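Local coordinates for prefoldin beta subunit 1 (Thermococcus sp., PDB 2ZQM), which acts as a molecular chaperone subunit that stabilises a range of proteins and seems to fulfil an ATP-independent, HSP70-like function in archaeal de novo protein folding, at residues A[6-11]-A[109-114]; A[30-35]-A[80-85]; A[37-42]-A[76-81]; A[53-58]-A[69-74]. All coordinates share one frame; numbering follows the deposited sequence.

Contacts 1, 2 and 3 join the same two elements, helix 6-47 and helix 68-111, at successive levels of one antiparallel coiled coil, whereas contact 4 sets strand 55-59 against the start of helix 68-111. The loop closed by contact 1 encloses the other three. Contact 1 lies at the far tip, its centre about 47 Å from that of contact 3, and is purely apolar. Contacts 2 and 3, with centres about 8 Å apart, pair a small apolar centre with charged side chains at its margin. Contact 4, which meets two other subunits, is the one with a direct salt bridge across its segments. All four mix buried and exposed residues.

Contact 1: residues A[6-11]-A[109-114]; sequences PQVQAM and SALRPP
Val8 meets helix 68-111 with both of its methyl groups, each on a different residue. CG2 faces the methyl of Ala110, with Val8 CG2 and Ala110 CB 3.7 Å apart. CG1 is directed at the branch point of Leu111, where Val8 CG1 lies 4.0 Å from Leu111 CG and about equally far from both leucine methyls, at 4.1 Å from CD1 and from CD2. The valine methyl thus sits against the fork of the leucine instead of against one prong. The valine rotamer makes this division possible: with CG1 trans to the backbone nitrogen (chi1 -179°), CG2 is left beside that nitrogen, and the two methyls spread over neighbouring residues of the opposite helix. Leu111 reaches across by its torsion, CG lying opposite its own carbonyl carbon (chi1 -63°), which carries the fork to the valine although the CB itself is not aimed there. No hydrogen bond links the segments. Val8 is buried, being also covered by Ile107, while Leu111 additionally touches Pro5 and Ala110 remains exposed. Met11, one turn on from Val8, continues the apolar seam onto Leu103 and Ile107. Such small aliphatic packing closes the distal tip of the antiparallel coiled coil that forms each prefoldin tentacle.

Contact 2: residues A[30-35]-A[80-85]; sequences QKVQLE and ETLEVR
Leu82 and Arg85 of helix 68-111 flank Val32 of helix 6-47 in the antiparallel coiled coil of the prefoldin subunit, where the two short helical segments run at 156° with axes 9.5 Å apart. Leu82 comes first along 80-85. Its backbone carbonyl receives one valine methyl, Leu82 O lying 3.5 Å from Val32 CG1, while its side chain passes the valine in the opposite direction. The leucine fork continues to Glu35 and meets it nearly at a right angle: Leu82 CD1 rests 3.8 Å from the backbone oxygen Glu35 O, and CD2 lies beside the glutamate CB and OE1. Glu83 turns to the flank, where its carboxylate makes a long, weak ion pair with Lys40. One helical turn beyond Leu82, Arg85 bends at chi3 (57°), which folds its guanidinium back over Val32. Replacing Val32 by an alanine is likely to leave that guanidinium without its apolar support and open a gap beside Leu82. Arg85 and Glu35 make no direct salt bridge, Arg85 NH1 being 4.5 Å from Glu35 OE1; a water joins them instead, donating to Glu35 OE2 and accepting from Arg85 NH2. Val32 CG2 lies over one guanidinium face, toward its rim, 3.5 Å from Arg85 NH2.

Contact 3: residues A[37-42]-A[76-81]; sequences TEAKKA and KEKIET
The segments 37-42 and 76-81 run antiparallel at 154°, their axes 9.4 Å apart, and come closest at Ala39 and Ile79, whose CA atoms are 6.3 Å from each other. The small alanine lets the larger isoleucine approach the opposing backbone. Ala39 CB touches Ile79 CG1 at 3.8 Å, and the isoleucine then reaches past the methyl: its terminal Ile79 CD1 lies 3.9 Å from the backbone oxygen Ala39 O and 4.0 Å from Lys40 CA. This reach follows from the torsions of Ile79, with CG1 placed beside its own backbone nitrogen (chi1 -71°) and the chain extended from there (chi2 159°), so that CD1 is carried to the far helix. Leu36 and Leu43, on the same helix as Ala39, also touch Ile79 and extend its apolar surroundings along the helix.

Two lysines border this centre with their aliphatic portions. Lys78, extended throughout, brings its methylene CD to 4.1 Å from Ala39 CB. The chain runs on alongside the alanine, and Lys78 NZ is still 5.9 Å from Glu38 OE1, too far for a salt bridge. Lys40 crosses the end of Ile79 at about a right angle, its CG against CD1. Beyond these residues, Ala42 packs on Val59 of a second subunit, bringing this level close to the assembly interface. An apolar seam flanked by extended lysine chains is in keeping with a two-stranded antiparallel coiled coil, here the part of the prefoldin tentacle nearer its beta-strand base.

Contact 4: residues A[53-58]-A[69-74]; sequences AVVYKT and DKAVAE
Lys57 and Glu74 join strand 55-59 to the first turns of helix 68-111 through a salt bridge, at the base of the prefoldin subunit where the beta hairpin 55-66 takes part in assembly. Glu74 has two conformers; in the one described here Lys57 NZ donates a hydrogen bond to Glu74 OE1 at 2.6 Å, reaching the syn lone pair, on the side of the other carboxylate oxygen. Glu74 OE2 lies farther from the ammonium, at 3.5 Å from Lys57 NZ, so OE1 takes the bond. The lysine holds CG between its backbone nitrogen and carbonyl carbon (chi1 61°) and bends at chi3 (-65°), meeting Glu74 at about a right angle. Lys57 NZ also forms a salt bridge with Glu45 of a third subunit, so that two carboxylates from different chains share one positive charge, which would help to offset their mutual repulsion. A methionine in place of Lys57 would probably leave both glutamates without their cationic partner and weaken the link to the third subunit.

The strand has partners along both edges: Val55 and Lys57 bond to Thr66 and Val64 of strand 62-66, while residues 55-57 pair antiparallel with a strand of the second subunit, whose Thr61 O is hydrogen-bonded to Thr58 OG1. Within helix 68-111 Glu74 N bonds to Lys70 O. Apart from the salt bridge, the contact is apolar and looser, with Val55 CG1 4.3 Å from Ala71 CB.

Contact 1: residues A[6-11]-A[109-114]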
# COMPACT_ATOMS: atom_id res chain seq x y z
N PRO A 6 38.71 15.11 10.28
CA PRO A 6 37.45 15.64 9.75
C PRO A 6 37.18 15.17 8.31
O PRO A 6 36.05 14.90 7.93
CB PRO A 6 37.65 17.16 9.83
CG PRO A 6 38.50 17.32 11.10
CD PRO A 6 39.49 16.15 10.98
N GLN A 7 38.23 15.09 7.49
CA GLN A 7 38.01 14.66 6.11
C GLN A 7 37.59 13.20 6.03
O GLN A 7 36.83 12.81 5.15
CB GLN A 7 39.26 14.92 5.25
CG GLN A 7 39.64 16.40 5.23
CD GLN A 7 40.82 16.69 4.32
OE1 GLN A 7 40.71 16.62 3.10
NE2 GLN A 7 41.95 17.03 4.92
N VAL A 8 38.07 12.38 6.96
CA VAL A 8 37.70 10.98 6.95
C VAL A 8 36.28 10.83 7.51
O VAL A 8 35.53 9.96 7.10
CB VAL A 8 38.69 10.12 7.76
CG1 VAL A 8 38.28 8.67 7.71
CG2 VAL A 8 40.11 10.26 7.18
N GLN A 9 35.92 11.69 8.46
CA GLN A 9 34.56 11.66 9.02
C GLN A 9 33.59 12.01 7.90
O GLN A 9 32.46 11.52 7.87
CB GLN A 9 34.44 12.68 10.15
CG GLN A 9 35.22 12.29 11.37
CD GLN A 9 34.41 11.42 12.30
OE1 GLN A 9 33.68 10.52 11.87
NE2 GLN A 9 34.54 11.68 13.60
N ALA A 10 34.04 12.86 6.98
CA ALA A 10 33.22 13.27 5.84
C ALA A 10 33.07 12.09 4.89
O ALA A 10 32.01 11.85 4.33
CB ALA A 10 33.90 14.43 5.13
N MET A 11 34.16 11.35 4.69
CA MET A 11 34.11 10.18 3.83
C MET A 11 33.16 9.15 4.44
O MET A 11 32.40 8.50 3.73
CB MET A 11 35.51 9.57 3.71
CG MET A 11 36.58 10.54 3.23
SD MET A 11 38.20 9.70 3.20
CE MET A 11 38.22 9.20 1.52
N SER A 109 42.74 3.27 4.09
CA SER A 109 44.10 3.74 3.87
C SER A 109 44.38 4.94 4.76
O SER A 109 45.46 5.05 5.34
CB SER A 109 44.29 4.13 2.41
OG SER A 109 45.59 4.63 2.19
N ALA A 110 43.41 5.84 4.89
CA ALA A 110 43.61 7.03 5.72
C ALA A 110 43.76 6.69 7.21
O ALA A 110 44.55 7.32 7.90
CB ALA A 110 42.47 8.01 5.52
N LEU A 111 43.01 5.70 7.68
CA LEU A 111 43.04 5.31 9.09
C LEU A 111 44.08 4.24 9.45
O LEU A 111 44.22 3.88 10.61
CB LEU A 111 41.66 4.82 9.51
CG LEU A 111 40.57 5.89 9.41
CD1 LEU A 111 39.22 5.30 9.84
CD2 LEU A 111 40.95 7.06 10.31
N ARG A 112 44.79 3.74 8.45
CA ARG A 112 45.79 2.70 8.67
C ARG A 112 46.93 3.20 9.56
O ARG A 112 47.46 4.29 9.33
CB ARG A 112 46.36 2.24 7.33
CG ARG A 112 47.29 1.04 7.41
CD ARG A 112 47.55 0.50 6.01
NE ARG A 112 48.44 -0.66 6.00
CZ ARG A 112 48.73 -1.37 4.92
NH1 ARG A 112 48.19 -1.04 3.75
NH2 ARG A 112 49.55 -2.41 5.00
N PRO A 113 47.30 2.43 10.59
CA PRO A 113 48.39 2.84 11.48
C PRO A 113 49.66 3.11 10.67
O PRO A 113 49.94 2.43 9.68
CB PRO A 113 48.53 1.64 12.41
CG PRO A 113 47.11 1.17 12.53
CD PRO A 113 46.63 1.22 11.09
N PRO A 114 50.44 4.12 11.07
CA PRO A 114 51.68 4.46 10.36
C PRO A 114 52.79 3.41 10.47
O PRO A 114 52.60 2.39 11.17
CB PRO A 114 52.08 5.79 11.00
CG PRO A 114 51.61 5.61 12.42
CD PRO A 114 50.25 4.99 12.25

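Contact 2: residues A[30-35]-A[80-85]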
# COMPACT_ATOMS: atom_id res chain seq x y z
N GLN A 30 14.66 -4.31 -8.08
CA GLN A 30 13.83 -5.46 -7.71
C GLN A 30 12.37 -5.29 -8.11
O GLN A 30 11.69 -6.26 -8.44
CB GLN A 30 13.96 -5.72 -6.22
CG GLN A 30 15.37 -6.06 -5.81
CD GLN A 30 15.53 -6.30 -4.32
OE1 GLN A 30 14.78 -5.75 -3.51
NE2 GLN A 30 16.52 -7.10 -3.96
N LYS A 31 11.86 -4.06 -8.08
CA LYS A 31 10.49 -3.87 -8.50
C LYS A 31 10.43 -4.17 -10.01
O LYS A 31 9.54 -4.88 -10.48
CB LYS A 31 10.02 -2.44 -8.23
CG LYS A 31 8.57 -2.20 -8.62
CD LYS A 31 8.08 -0.82 -8.23
CE LYS A 31 6.62 -0.62 -8.65
NZ LYS A 31 6.07 0.70 -8.21
N VAL A 32 11.38 -3.63 -10.77
CA VAL A 32 11.41 -3.89 -12.21
C VAL A 32 11.56 -5.39 -12.50
O VAL A 32 10.90 -5.92 -13.39
CB VAL A 32 12.58 -3.11 -12.89
CG1 VAL A 32 12.78 -3.60 -14.31
CG2 VAL A 32 12.26 -1.61 -12.93
N GLN A 33 12.42 -6.06 -11.74
CA GLN A 33 12.65 -7.50 -11.92
C GLN A 33 11.39 -8.32 -11.66
O GLN A 33 11.14 -9.30 -12.35
CB GLN A 33 13.76 -8.00 -10.98
CG GLN A 33 15.17 -7.54 -11.34
CD GLN A 33 16.22 -8.07 -10.37
OE1 GLN A 33 16.13 -7.86 -9.16
NE2 GLN A 33 17.23 -8.75 -10.91
N LEU A 34 10.60 -7.91 -10.67
CA LEU A 34 9.38 -8.63 -10.34
C LEU A 34 8.37 -8.50 -11.49
O LEU A 34 7.76 -9.48 -11.92
CB LEU A 34 8.78 -8.09 -9.05
CG LEU A 34 7.40 -8.64 -8.68
CD1 LEU A 34 7.42 -10.18 -8.71
CD2 LEU A 34 7.02 -8.12 -7.30
N GLU A 35 8.21 -7.27 -11.98
CA GLU A 35 7.31 -7.01 -13.09
C GLU A 35 7.77 -7.77 -14.32
O GLU A 35 6.94 -8.29 -15.08
CB GLU A 35 7.30 -5.52 -13.42
CG GLU A 35 6.53 -4.66 -12.45
CD GLU A 35 6.64 -3.19 -12.80
OE1 GLU A 35 6.34 -2.82 -13.96
OE2 GLU A 35 7.02 -2.40 -11.91
N GLU A 80 10.39 -6.11 -23.42
CA GLU A 80 11.49 -5.37 -24.03
C GLU A 80 11.75 -4.13 -23.19
O GLU A 80 12.89 -3.86 -22.79
CB GLU A 80 11.11 -4.98 -25.47
CG GLU A 80 12.00 -3.86 -26.07
CD GLU A 80 11.43 -3.28 -27.35
OE1 GLU A 80 10.40 -3.80 -27.83
OE2 GLU A 80 12.03 -2.31 -27.87
N THR A 81 10.69 -3.40 -22.89
CA THR A 81 10.78 -2.18 -22.10
C THR A 81 11.38 -2.39 -20.72
O THR A 81 12.27 -1.64 -20.29
CB THR A 81 9.39 -1.52 -21.93
OG1 THR A 81 8.94 -1.05 -23.21
CG2 THR A 81 9.45 -0.34 -20.95
N LEU A 82 10.88 -3.39 -20.00
CA LEU A 82 11.37 -3.69 -18.67
C LEU A 82 12.84 -4.10 -18.67
O LEU A 82 13.58 -3.78 -17.75
CB LEU A 82 10.50 -4.79 -18.04
CG LEU A 82 9.10 -4.31 -17.64
CD1 LEU A 82 8.18 -5.50 -17.37
CD2 LEU A 82 9.21 -3.43 -16.41
N GLU A 83 13.26 -4.82 -19.70
CA GLU A 83 14.66 -5.22 -19.76
C GLU A 83 15.57 -4.02 -19.99
O GLU A 83 16.68 -3.96 -19.46
CB GLU A 83 14.87 -6.29 -20.84
CG GLU A 83 14.17 -7.60 -20.42
CD GLU A 83 14.41 -8.77 -21.35
OE1 GLU A 83 14.82 -8.56 -22.52
OE2 GLU A 83 14.17 -9.92 -20.91
N VAL A 84 15.11 -3.05 -20.78
CA VAL A 84 15.92 -1.85 -21.01
C VAL A 84 16.05 -1.12 -19.67
O VAL A 84 17.12 -0.63 -19.30
CB VAL A 84 15.26 -0.88 -22.03
CG1 VAL A 84 15.99 0.47 -22.00
CG2 VAL A 84 15.34 -1.45 -23.44
N ARG A 85 14.94 -1.05 -18.93
CA ARG A 85 14.94 -0.36 -17.65
C ARG A 85 15.79 -1.09 -16.64
O ARG A 85 16.52 -0.48 -15.87
CB ARG A 85 13.51 -0.24 -17.11
CG ARG A 85 12.63 0.71 -17.91
CD ARG A 85 11.25 0.80 -17.29
NE ARG A 85 11.35 1.24 -15.89
CZ ARG A 85 10.41 1.00 -14.98
NH1 ARG A 85 9.32 0.33 -15.33
NH2 ARG A 85 10.58 1.40 -13.73
O HOH W 1 8.73 0.07 -11.41

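Contact 3: residues A[37-42]-A[76-81]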
# COMPACT_ATOMS: atom_id res chain seq x y z
N THR A 37 9.45 -10.59 -14.38
CA THR A 37 9.20 -12.01 -14.18
C THR A 37 7.73 -12.31 -14.44
O THR A 37 7.40 -13.30 -15.09
CB THR A 37 9.57 -12.43 -12.75
OG1 THR A 37 10.98 -12.23 -12.55
CG2 THR A 37 9.25 -13.91 -12.52
N GLU A 38 6.85 -11.46 -13.94
CA GLU A 38 5.42 -11.66 -14.14
C GLU A 38 5.07 -11.57 -15.63
O GLU A 38 4.29 -12.38 -16.15
CB GLU A 38 4.63 -10.62 -13.36
CG GLU A 38 4.97 -10.59 -11.87
CD GLU A 38 4.34 -9.40 -11.14
OE1 GLU A 38 4.25 -8.30 -11.74
OE2 GLU A 38 3.96 -9.57 -9.96
N ALA A 39 5.65 -10.59 -16.33
CA ALA A 39 5.36 -10.44 -17.75
C ALA A 39 5.84 -11.65 -18.56
O ALA A 39 5.15 -12.11 -19.48
CB ALA A 39 6.01 -9.16 -18.29
N LYS A 40 7.01 -12.17 -18.22
CA LYS A 40 7.54 -13.32 -18.93
C LYS A 40 6.65 -14.54 -18.69
O LYS A 40 6.39 -15.32 -19.61
CB LYS A 40 8.98 -13.61 -18.49
CG LYS A 40 10.00 -12.63 -19.07
CD LYS A 40 11.42 -13.04 -18.69
CE LYS A 40 12.44 -12.12 -19.35
NZ LYS A 40 13.84 -12.52 -19.02
N LYS A 41 6.17 -14.69 -17.45
CA LYS A 41 5.28 -15.80 -17.10
C LYS A 41 3.97 -15.70 -17.90
O LYS A 41 3.45 -16.69 -18.41
CB LYS A 41 4.95 -15.75 -15.60
CG LYS A 41 6.08 -16.17 -14.69
CD LYS A 41 5.63 -16.12 -13.23
CE LYS A 41 6.67 -16.71 -12.30
NZ LYS A 41 6.21 -16.65 -10.88
N ALA A 42 3.44 -14.48 -18.00
CA ALA A 42 2.22 -14.25 -18.76
C ALA A 42 2.43 -14.56 -20.25
O ALA A 42 1.56 -15.15 -20.89
CB ALA A 42 1.77 -12.80 -18.58
N LYS A 76 5.50 -8.88 -25.49
CA LYS A 76 6.91 -8.81 -25.88
C LYS A 76 7.42 -7.39 -25.71
O LYS A 76 8.56 -7.17 -25.25
CB LYS A 76 7.09 -9.24 -27.34
CG LYS A 76 6.96 -10.74 -27.54
CD LYS A 76 7.02 -11.13 -29.00
CE LYS A 76 7.15 -12.65 -29.15
NZ LYS A 76 7.25 -13.01 -30.59
N GLU A 77 6.59 -6.43 -26.08
CA GLU A 77 6.99 -5.04 -25.95
C GLU A 77 7.17 -4.65 -24.49
O GLU A 77 8.11 -3.94 -24.13
CB GLU A 77 5.95 -4.13 -26.62
CG GLU A 77 6.03 -4.21 -28.14
CD GLU A 77 4.91 -3.48 -28.81
OE1 GLU A 77 4.42 -2.50 -28.22
OE2 GLU A 77 4.52 -3.87 -29.94
N LYS A 78 6.28 -5.12 -23.63
CA LYS A 78 6.39 -4.82 -22.21
C LYS A 78 7.69 -5.38 -21.66
O LYS A 78 8.40 -4.73 -20.89
CB LYS A 78 5.21 -5.43 -21.43
CG LYS A 78 5.29 -5.13 -19.94
CD LYS A 78 4.06 -5.61 -19.17
CE LYS A 78 4.16 -5.20 -17.70
NZ LYS A 78 3.04 -5.74 -16.86
N ILE A 79 8.00 -6.61 -22.06
CA ILE A 79 9.23 -7.25 -21.61
C ILE A 79 10.45 -6.51 -22.15
O ILE A 79 11.44 -6.30 -21.44
CB ILE A 79 9.27 -8.71 -22.10
CG1 ILE A 79 8.24 -9.52 -21.31
CG2 ILE A 79 10.67 -9.29 -21.96
CD1 ILE A 79 7.81 -10.81 -22.01
N GLU A 80 10.39 -6.11 -23.42
CA GLU A 80 11.49 -5.37 -24.03
C GLU A 80 11.75 -4.13 -23.19
O GLU A 80 12.89 -3.86 -22.79
CB GLU A 80 11.11 -4.98 -25.47
CG GLU A 80 12.00 -3.86 -26.07
CD GLU A 80 11.43 -3.28 -27.35
OE1 GLU A 80 10.40 -3.80 -27.83
OE2 GLU A 80 12.03 -2.31 -27.87
N THR A 81 10.69 -3.40 -22.89
CA THR A 81 10.78 -2.18 -22.10
C THR A 81 11.38 -2.39 -20.72
O THR A 81 12.27 -1.64 -20.29
CB THR A 81 9.39 -1.52 -21.93
OG1 THR A 81 8.94 -1.05 -23.21
CG2 THR A 81 9.45 -0.34 -20.95

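Contact 4: residues A[53-58]-A[69-74]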
# COMPACT_ATOMS: atom_id res chain seq x y z
N ALA A 53 -7.33 -19.40 -30.07
CA ALA A 53 -7.87 -19.22 -28.73
C ALA A 53 -8.51 -17.85 -28.61
O ALA A 53 -8.02 -16.89 -29.18
CB ALA A 53 -6.77 -19.36 -27.70
N VAL A 54 -9.62 -17.77 -27.88
CA VAL A 54 -10.28 -16.49 -27.66
C VAL A 54 -9.52 -15.72 -26.57
O VAL A 54 -9.20 -16.27 -25.51
CB VAL A 54 -11.75 -16.70 -27.21
CG1 VAL A 54 -11.80 -17.48 -25.91
CG2 VAL A 54 -12.44 -15.35 -27.06
N VAL A 55 -9.21 -14.45 -26.83
CA VAL A 55 -8.48 -13.64 -25.86
C VAL A 55 -9.10 -12.24 -25.72
O VAL A 55 -9.43 -11.61 -26.72
CB VAL A 55 -6.98 -13.47 -26.26
CG1 VAL A 55 -6.24 -12.67 -25.19
CG2 VAL A 55 -6.32 -14.82 -26.45
N TYR A 56 -9.26 -11.78 -24.48
CA TYR A 56 -9.79 -10.44 -24.19
C TYR A 56 -8.70 -9.71 -23.41
O TYR A 56 -7.89 -10.34 -22.75
CB TYR A 56 -11.05 -10.50 -23.31
CG TYR A 56 -12.26 -11.09 -23.99
CD1 TYR A 56 -13.21 -10.29 -24.61
CD2 TYR A 56 -12.43 -12.48 -24.05
CE1 TYR A 56 -14.31 -10.85 -25.28
CE2 TYR A 56 -13.51 -13.04 -24.72
CZ TYR A 56 -14.44 -12.22 -25.33
OH TYR A 56 -15.50 -12.80 -26.00
N LYS A 57 -8.69 -8.39 -23.48
CA LYS A 57 -7.69 -7.64 -22.73
C LYS A 57 -8.41 -6.56 -21.94
O LYS A 57 -9.51 -6.15 -22.30
CB LYS A 57 -6.65 -7.00 -23.67
CG LYS A 57 -7.21 -6.02 -24.68
CD LYS A 57 -6.10 -5.29 -25.44
CE LYS A 57 -5.27 -4.42 -24.50
NZ LYS A 57 -4.23 -3.59 -25.22
N THR A 58 -7.78 -6.10 -20.87
CA THR A 58 -8.39 -5.07 -20.05
C THR A 58 -7.81 -3.72 -20.44
O THR A 58 -6.62 -3.60 -20.74
CB THR A 58 -8.15 -5.31 -18.54
OG1 THR A 58 -6.74 -5.43 -18.30
CG2 THR A 58 -8.84 -6.57 -18.08
N ASP A 69 -2.14 -13.33 -31.17
CA ASP A 69 -0.97 -12.63 -31.71
C ASP A 69 -0.80 -11.21 -31.19
O ASP A 69 0.32 -10.77 -30.92
CB ASP A 69 -1.01 -12.62 -33.25
CG ASP A 69 -0.51 -13.92 -33.85
OD1 ASP A 69 -0.33 -14.91 -33.10
OD2 ASP A 69 -0.30 -13.96 -35.08
N LYS A 70 -1.90 -10.49 -31.03
CA LYS A 70 -1.79 -9.13 -30.52
C LYS A 70 -1.36 -9.09 -29.06
O LYS A 70 -0.56 -8.24 -28.65
CB LYS A 70 -3.11 -8.41 -30.72
CG LYS A 70 -3.46 -8.22 -32.18
CD LYS A 70 -4.88 -7.72 -32.36
CE LYS A 70 -5.22 -7.55 -33.83
NZ LYS A 70 -6.68 -7.28 -34.03
N ALA A 71 -1.88 -10.01 -28.25
CA ALA A 71 -1.52 -10.03 -26.84
C ALA A 71 -0.05 -10.41 -26.68
O ALA A 71 0.65 -9.86 -25.82
CB ALA A 71 -2.40 -11.02 -26.11
N VAL A 72 0.40 -11.35 -27.49
CA VAL A 72 1.79 -11.80 -27.46
C VAL A 72 2.69 -10.60 -27.80
O VAL A 72 3.65 -10.33 -27.10
CB VAL A 72 2.01 -12.95 -28.48
CG1 VAL A 72 3.52 -13.18 -28.75
CG2 VAL A 72 1.39 -14.23 -27.92
N ALA A 73 2.35 -9.88 -28.86
CA ALA A 73 3.14 -8.73 -29.27
C ALA A 73 3.23 -7.67 -28.18
O ALA A 73 4.31 -7.17 -27.89
CB ALA A 73 2.55 -8.12 -30.54
N GLU A 74 2.09 -7.34 -27.58
CA GLU A 74 2.07 -6.34 -26.52
C GLU A 74 2.87 -6.79 -25.31
O GLU A 74 3.48 -5.97 -24.63
CB GLU A 74 0.61 -6.02 -26.14
CG GLU A 74 -0.13 -5.25 -27.24
CD GLU A 74 -1.59 -4.98 -26.91
OE1 GLU A 74 -1.86 -4.45 -25.82
OE2 GLU A 74 -2.46 -5.29 -27.75